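Local structure of SPOU RRNA methylase (Sulfolobus acidocaldarius, 4CNG) at residues 104-107 and 108-111; 138-141 and 142-146. The protein methylates the 2'-hydroxyl of cytidine 32 in tRNA, using S-adenosyl-L-methionine as methyl donor and working as a homodimer. The protein carries 1 engineered substitution. All coordinates share one frame; numbering follows the deposited sequence.

Contact 1 (104-107 and 108-111); sequences KGDL and LRKS. With SAH (S-adenosyl-L-homocysteine), chain D.
Lys-110 meets Leu-107 because its CG stands opposite its own carbonyl carbon (chi1 -73°) and the rest of the chain runs out extended, crossing the leucine side chain at an angle. The touch is made by one methylene: CD2 of Leu-107 comes to 4.1 Å from CD of Lys-110, a loose van der Waals approach. The backbone under both is a short 3-10 helix, residues 106-110, in the loop between strands 93-97 and 111-112 of the SPOUT methyltransferase fold. Three successive i to i-3 bonds are the evidence: Leu-108 N to Gly-105 O at 3.1 Å, Arg-109 N to Asp-106 O at 3.0 Å, and Lys-110 N to Leu-107 O at 3.0 Å. Gly-105, with its positive phi, leads the chain into this turn.

On the exposed flank, Asp-106 and Arg-109 run side by side and point the same way, their carboxylate and guanidinium planes turned 61° apart. Asp-106 OD1 lies near the plane of the guanidinium, at its edge, but 4.1 Å from Arg-109 NH2, too far for a salt bridge; the opposite charges probably still attract each other weakly. The ammonium of Lys-110 is held by Ile-142 O and Ser-145 O, so the lysine ties the turn to the end of helix 139-143.

The other methyl of Leu-107, CD1, meets the cofactor product: it sits 3.3 Å from the ribose O4' of S-adenosyl-L-homocysteine. The adenine is read by main chain, for Lys-104 N donates to its N7 at 2.8 Å in a nearly straight bond of 169°.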
loop_
_atom_site.group_PDB
_atom_site.type_symbol
_atom_site.label_atom_id
_atom_site.label_comp_id
_atom_site.label_asym_id
_atom_site.label_seq_id
_atom_site.Cartn_x
_atom_site.Cartn_y
_atom_site.Cartn_z
ATOM N N LYS A 104 -16.169 8.114 -17.279
ATOM C CA LYS A 104 -17.041 8.310 -18.436
ATOM C C LYS A 104 -16.428 9.336 -19.382
ATOM O O LYS A 104 -15.596 10.150 -18.976
ATOM C CB LYS A 104 -18.441 8.771 -18.011
ATOM C CG LYS A 104 -19.483 8.566 -19.103
ATOM C CD LYS A 104 -20.756 9.367 -18.872
ATOM C CE LYS A 104 -21.591 9.432 -20.143
ATOM N NZ LYS A 104 -22.930 10.045 -19.917
ATOM N N GLY A 105 -16.865 9.310 -20.637
ATOM C CA GLY A 105 -16.560 10.378 -21.574
ATOM C C GLY A 105 -15.174 10.224 -22.160
ATOM O O GLY A 105 -14.635 9.121 -22.231
ATOM N N ASP A 106 -14.544 11.339 -22.489
ATOM C CA ASP A 106 -13.291 11.296 -23.223
ATOM C C ASP A 106 -12.156 10.633 -22.451
ATOM O O ASP A 106 -11.334 9.949 -23.065
ATOM C CB ASP A 106 -12.885 12.700 -23.636
ATOM C CG ASP A 106 -13.939 13.375 -24.492
ATOM O OD1 ASP A 106 -14.560 12.688 -25.336
ATOM O OD2 ASP A 106 -14.120 14.600 -24.343
ATOM N N LEU A 107 -12.138 10.788 -21.123
ATOM C CA LEU A 107 -11.065 10.221 -20.299
ATOM C C LEU A 107 -11.058 8.696 -20.324
ATOM O O LEU A 107 -10.017 8.087 -20.069
ATOM C CB LEU A 107 -11.089 10.722 -18.845
ATOM C CG LEU A 107 -10.360 12.026 -18.512
ATOM C CD1 LEU A 107 -10.441 12.241 -17.015
ATOM C CD2 LEU A 107 -8.921 11.923 -18.988
ATOM N N LEU A 108 -12.176 8.074 -20.682
ATOM C CA LEU A 108 -12.193 6.632 -20.905
ATOM C C LEU A 108 -11.081 6.204 -21.886
ATOM O O LEU A 108 -10.494 5.130 -21.725
ATOM C CB LEU A 108 -13.557 6.186 -21.416
ATOM C CG LEU A 108 -13.732 4.668 -21.463
ATOM C CD1 LEU A 108 -13.757 4.069 -20.067
ATOM C CD2 LEU A 108 -14.985 4.301 -22.229
ATOM N N ARG A 109 -10.766 7.040 -22.882
ATOM C CA ARG A 109 -9.811 6.656 -23.899
ATOM C C ARG A 109 -8.412 6.472 -23.321
ATOM O O ARG A 109 -7.575 5.848 -23.967
ATOM C CB ARG A 109 -9.830 7.667 -25.043
ATOM C CG ARG A 109 -11.098 7.565 -25.878
ATOM C CD ARG A 109 -10.922 8.246 -27.217
ATOM N NE ARG A 109 -11.482 9.597 -27.267
ATOM C CZ ARG A 109 -11.449 10.382 -28.342
ATOM N NH1 ARG A 109 -10.895 9.948 -29.468
ATOM N NH2 ARG A 109 -11.958 11.608 -28.287
ATOM N N LYS A 110 -8.141 7.112 -22.174
ATOM C CA LYS A 110 -6.861 7.006 -21.438
ATOM C C LYS A 110 -6.836 5.996 -20.310
ATOM O O LYS A 110 -5.802 5.794 -19.696
ATOM C CB LYS A 110 -6.495 8.375 -20.799
ATOM C CG LYS A 110 -6.023 9.437 -21.733
ATOM C CD LYS A 110 -5.575 10.672 -20.997
ATOM C CE LYS A 110 -5.058 11.597 -22.048
ATOM N NZ LYS A 110 -4.553 12.732 -21.327
ATOM N N SER A 111 -7.979 5.437 -19.985
ATOM C CA SER A 111 -8.087 4.677 -18.758
ATOM C C SER A 111 -7.446 3.291 -18.894
ATOM O O SER A 111 -7.712 2.558 -19.842
ATOM C CB SER A 111 -9.546 4.536 -18.378
ATOM O OG SER A 111 -10.208 3.740 -19.344
HETATM N N SAH D . -8.842 15.315 -8.778
HETATM C CA SAH D . -9.501 14.148 -9.442
HETATM C CB SAH D . -9.566 14.396 -10.949
HETATM C CG SAH D . -10.309 15.635 -11.394
HETATM S SD SAH D . -10.320 15.596 -13.145
HETATM C C SAH D . -8.697 12.912 -9.283
HETATM O O SAH D . -7.470 13.073 -9.235
HETATM O OXT SAH D . -9.236 11.808 -9.347
HETATM C "C5'" SAH D . -11.247 14.144 -13.413
HETATM C "C4'" SAH D . -12.216 14.369 -14.566
HETATM O "O4'" SAH D . -12.806 13.137 -14.964
HETATM C "C3'" SAH D . -13.371 15.291 -14.195
HETATM O "O3'" SAH D . -13.110 16.627 -14.604
HETATM C "C2'" SAH D . -14.588 14.719 -14.902
HETATM O "O2'" SAH D . -15.109 15.597 -15.914
HETATM C "C1'" SAH D . -14.077 13.432 -15.544
HETATM N N9 SAH D . -14.929 12.281 -15.236
HETATM C C8 SAH D . -15.155 11.272 -16.091
HETATM N N7 SAH D . -15.808 10.270 -15.461
HETATM C C5 SAH D . -15.942 10.622 -14.169
HETATM C C6 SAH D . -16.548 10.007 -12.977
HETATM N N6 SAH D . -17.129 8.785 -13.070
HETATM N N1 SAH D . -16.484 10.702 -11.810
HETATM C C2 SAH D . -15.883 11.911 -11.728
HETATM N N3 SAH D . -15.304 12.534 -12.778
HETATM C C4 SAH D . -15.281 11.924 -13.995
#

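Contact 2 (138-141 and 142-146); sequences TREE and IAKSD. With SAH (S-adenosyl-L-homocysteine), chain D.
Ser-145 OG donates to Glu-141 O at 3.0 Å, just past the last turn of the short helix 139-143, whose start is closed by a capping box between Thr-138 and Glu-141. The box is reciprocal. Glu-141 N donates to Thr-138 OG1 at 3.0 Å, while Thr-138 N gives its hydrogen to Glu-141 OE1 at 2.8 Å, reaching that oxygen from 43° out of the carboxylate plane. OE1 also forms a salt bridge with Arg-132, so one oxygen of this buried acid has two partners. Glu-141 CG lies beside its backbone N (chi1 -72°), which turns the carboxylate back toward Thr-138 N.

Behind the box the helical bonds follow in order. Ile-142 N reaches Thr-138 O at 3.1 Å; Ala-143 N finds Arg-139 O at 2.9 Å; Lys-144 N is held by Glu-140 O at 3.0 Å and, weakly, by Glu-141 O. Glu-141 O is therefore met by a serine hydroxyl and by this weak amide bond where the helix ends.

Glu-140 crosses Lys-144 at an angle, yet its OE2 touches the methylene CE at 3.6 Å instead of the ammonium, which is committed to a salt bridge with Asp-85. Arg-139 bends at chi2, bringing its guanidinium edge-on to Ala-143 N without a bond between them. In the S-adenosyl-L-homocysteine pocket, its aliphatic stem lies against the thioether, Arg-139 CD standing 3.8 Å from SD.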
loop_
_atom_site.group_PDB
_atom_site.type_symbol
_atom_site.label_atom_id
_atom_site.label_comp_id
_atom_site.label_asym_id
_atom_site.label_seq_id
_atom_site.Cartn_x
_atom_site.Cartn_y
_atom_site.Cartn_z
ATOM N N THR A 138 -5.021 17.442 -10.953
ATOM C CA THR A 138 -5.957 18.313 -11.656
ATOM C C THR A 138 -6.297 17.721 -13.030
ATOM O O THR A 138 -5.571 16.908 -13.588
ATOM C CB THR A 138 -5.393 19.726 -11.845
ATOM O OG1 THR A 138 -4.294 19.647 -12.743
ATOM C CG2 THR A 138 -4.951 20.327 -10.522
ATOM N N ARG A 139 -7.365 18.339 -13.589
ATOM C CA ARG A 139 -7.764 17.845 -14.886
ATOM C C ARG A 139 -6.675 18.080 -15.912
ATOM O O ARG A 139 -6.415 17.232 -16.745
ATOM C CB ARG A 139 -9.064 18.502 -15.314
ATOM C CG ARG A 139 -9.554 18.117 -16.698
ATOM C CD ARG A 139 -9.888 16.632 -16.756
ATOM N NE ARG A 139 -10.364 16.217 -18.075
ATOM C CZ ARG A 139 -9.574 15.856 -19.084
ATOM N NH1 ARG A 139 -8.255 15.856 -18.937
ATOM N NH2 ARG A 139 -10.107 15.504 -20.248
ATOM N N GLU A 140 -5.961 19.225 -15.782
ATOM C CA GLU A 140 -4.878 19.545 -16.716
ATOM C C GLU A 140 -3.631 18.653 -16.510
ATOM O O GLU A 140 -2.970 18.288 -17.490
ATOM C CB GLU A 140 -4.484 21.002 -16.633
ATOM C CG GLU A 140 -3.399 21.388 -17.600
ATOM C CD GLU A 140 -3.756 21.273 -19.059
ATOM O OE1 GLU A 140 -4.964 21.117 -19.415
ATOM O OE2 GLU A 140 -2.802 21.414 -19.866
ATOM N N GLU A 141 -3.297 18.273 -15.274
ATOM C CA GLU A 141 -2.225 17.324 -15.036
ATOM C C GLU A 141 -2.535 16.004 -15.738
ATOM O O GLU A 141 -1.642 15.354 -16.311
ATOM C CB GLU A 141 -2.018 17.164 -13.533
ATOM C CG GLU A 141 -1.360 18.385 -12.894
ATOM C CD GLU A 141 -1.409 18.469 -11.379
ATOM O OE1 GLU A 141 -2.199 17.746 -10.716
ATOM O OE2 GLU A 141 -0.739 19.400 -10.858
ATOM N N ILE A 142 -3.795 15.557 -15.680
ATOM C CA ILE A 142 -4.200 14.352 -16.354
ATOM C C ILE A 142 -4.165 14.532 -17.857
ATOM O O ILE A 142 -3.754 13.635 -18.578
ATOM C CB ILE A 142 -5.576 13.846 -15.846
ATOM C CG1 ILE A 142 -5.489 13.440 -14.364
ATOM C CG2 ILE A 142 -6.115 12.727 -16.702
ATOM C CD1 ILE A 142 -6.809 13.207 -13.684
ATOM N N ALA A 143 -4.518 15.724 -18.368
ATOM C CA ALA A 143 -4.422 16.009 -19.794
ATOM C C ALA A 143 -3.007 15.920 -20.324
ATOM O O ALA A 143 -2.827 15.510 -21.468
ATOM C CB ALA A 143 -5.000 17.385 -20.123
ATOM N N LYS A 144 -2.024 16.249 -19.488
ATOM C CA LYS A 144 -0.611 16.198 -19.825
ATOM C C LYS A 144 -0.034 14.799 -19.715
ATOM O O LYS A 144 1.130 14.593 -20.022
ATOM C CB LYS A 144 0.158 17.139 -18.914
ATOM C CG LYS A 144 -0.023 18.601 -19.258
ATOM C CD LYS A 144 0.603 19.475 -18.186
ATOM C CE LYS A 144 0.552 20.950 -18.559
ATOM N NZ LYS A 144 1.171 21.770 -17.474
ATOM N N SER A 145 -0.848 13.817 -19.283
ATOM C CA SER A 145 -0.419 12.439 -19.096
ATOM C C SER A 145 -0.935 11.593 -20.264
ATOM O O SER A 145 -1.932 11.902 -20.909
ATOM C CB SER A 145 -0.931 11.909 -17.744
ATOM O OG SER A 145 -0.395 12.704 -16.700
ATOM N N ASP A 146 -0.284 10.464 -20.525
ATOM C CA ASP A 146 -0.675 9.546 -21.587
ATOM C C ASP A 146 -1.798 8.581 -21.189
ATOM O O ASP A 146 -2.648 8.261 -22.011
ATOM C CB ASP A 146 0.530 8.748 -22.047
ATOM C CG ASP A 146 1.607 9.640 -22.617
ATOM O OD1 ASP A 146 1.310 10.278 -23.640
ATOM O OD2 ASP A 146 2.741 9.677 -22.097
HETATM N N SAH D . -8.842 15.315 -8.778
HETATM C CA SAH D . -9.501 14.148 -9.442
HETATM C CB SAH D . -9.566 14.396 -10.949
HETATM C CG SAH D . -10.309 15.635 -11.394
HETATM S SD SAH D . -10.320 15.596 -13.145
HETATM C C SAH D . -8.697 12.912 -9.283
HETATM O O SAH D . -7.470 13.073 -9.235
HETATM O OXT SAH D . -9.236 11.808 -9.347
HETATM C "C5'" SAH D . -11.247 14.144 -13.413
HETATM C "C4'" SAH D . -12.216 14.369 -14.566
HETATM O "O4'" SAH D . -12.806 13.137 -14.964
HETATM C "C3'" SAH D . -13.371 15.291 -14.195
HETATM O "O3'" SAH D . -13.110 16.627 -14.604
HETATM C "C2'" SAH D . -14.588 14.719 -14.902
HETATM O "O2'" SAH D . -15.109 15.597 -15.914
HETATM C "C1'" SAH D . -14.077 13.432 -15.544
HETATM N N9 SAH D . -14.929 12.281 -15.236
HETATM C C8 SAH D . -15.155 11.272 -16.091
HETATM N N7 SAH D . -15.808 10.270 -15.461
HETATM C C5 SAH D . -15.942 10.622 -14.169
HETATM C C6 SAH D . -16.548 10.007 -12.977
HETATM N N6 SAH D . -17.129 8.785 -13.070
HETATM N N1 SAH D . -16.484 10.702 -11.810
HETATM C C2 SAH D . -15.883 11.911 -11.728
HETATM N N3 SAH D . -15.304 12.534 -12.778
HETATM C C4 SAH D . -15.281 11.924 -13.995
#

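Overall arrangement
The two sites come in series along the chain, contact 1 first, with centres 12 Å apart on the same side of the subunit's centre. Contact 1 leads into strand 111-112 of the parallel sheet, outermost within this chain, and contact 2 runs toward strand 147-149, its immediate neighbour in that sheet, so the 3-10 turn and helix 139-143 lie close together. Backbone hydrogen bonding of Lys-110 with Leu-148 joins the two strands, and Leu-107 packs on Arg-139 and Ile-142. Both contacts border one S-adenosyl-L-homocysteine, contact 1 at adenine and ribose, contact 2 near the sulfur, consistent with the knotted cofactor site of SPOUT enzymes.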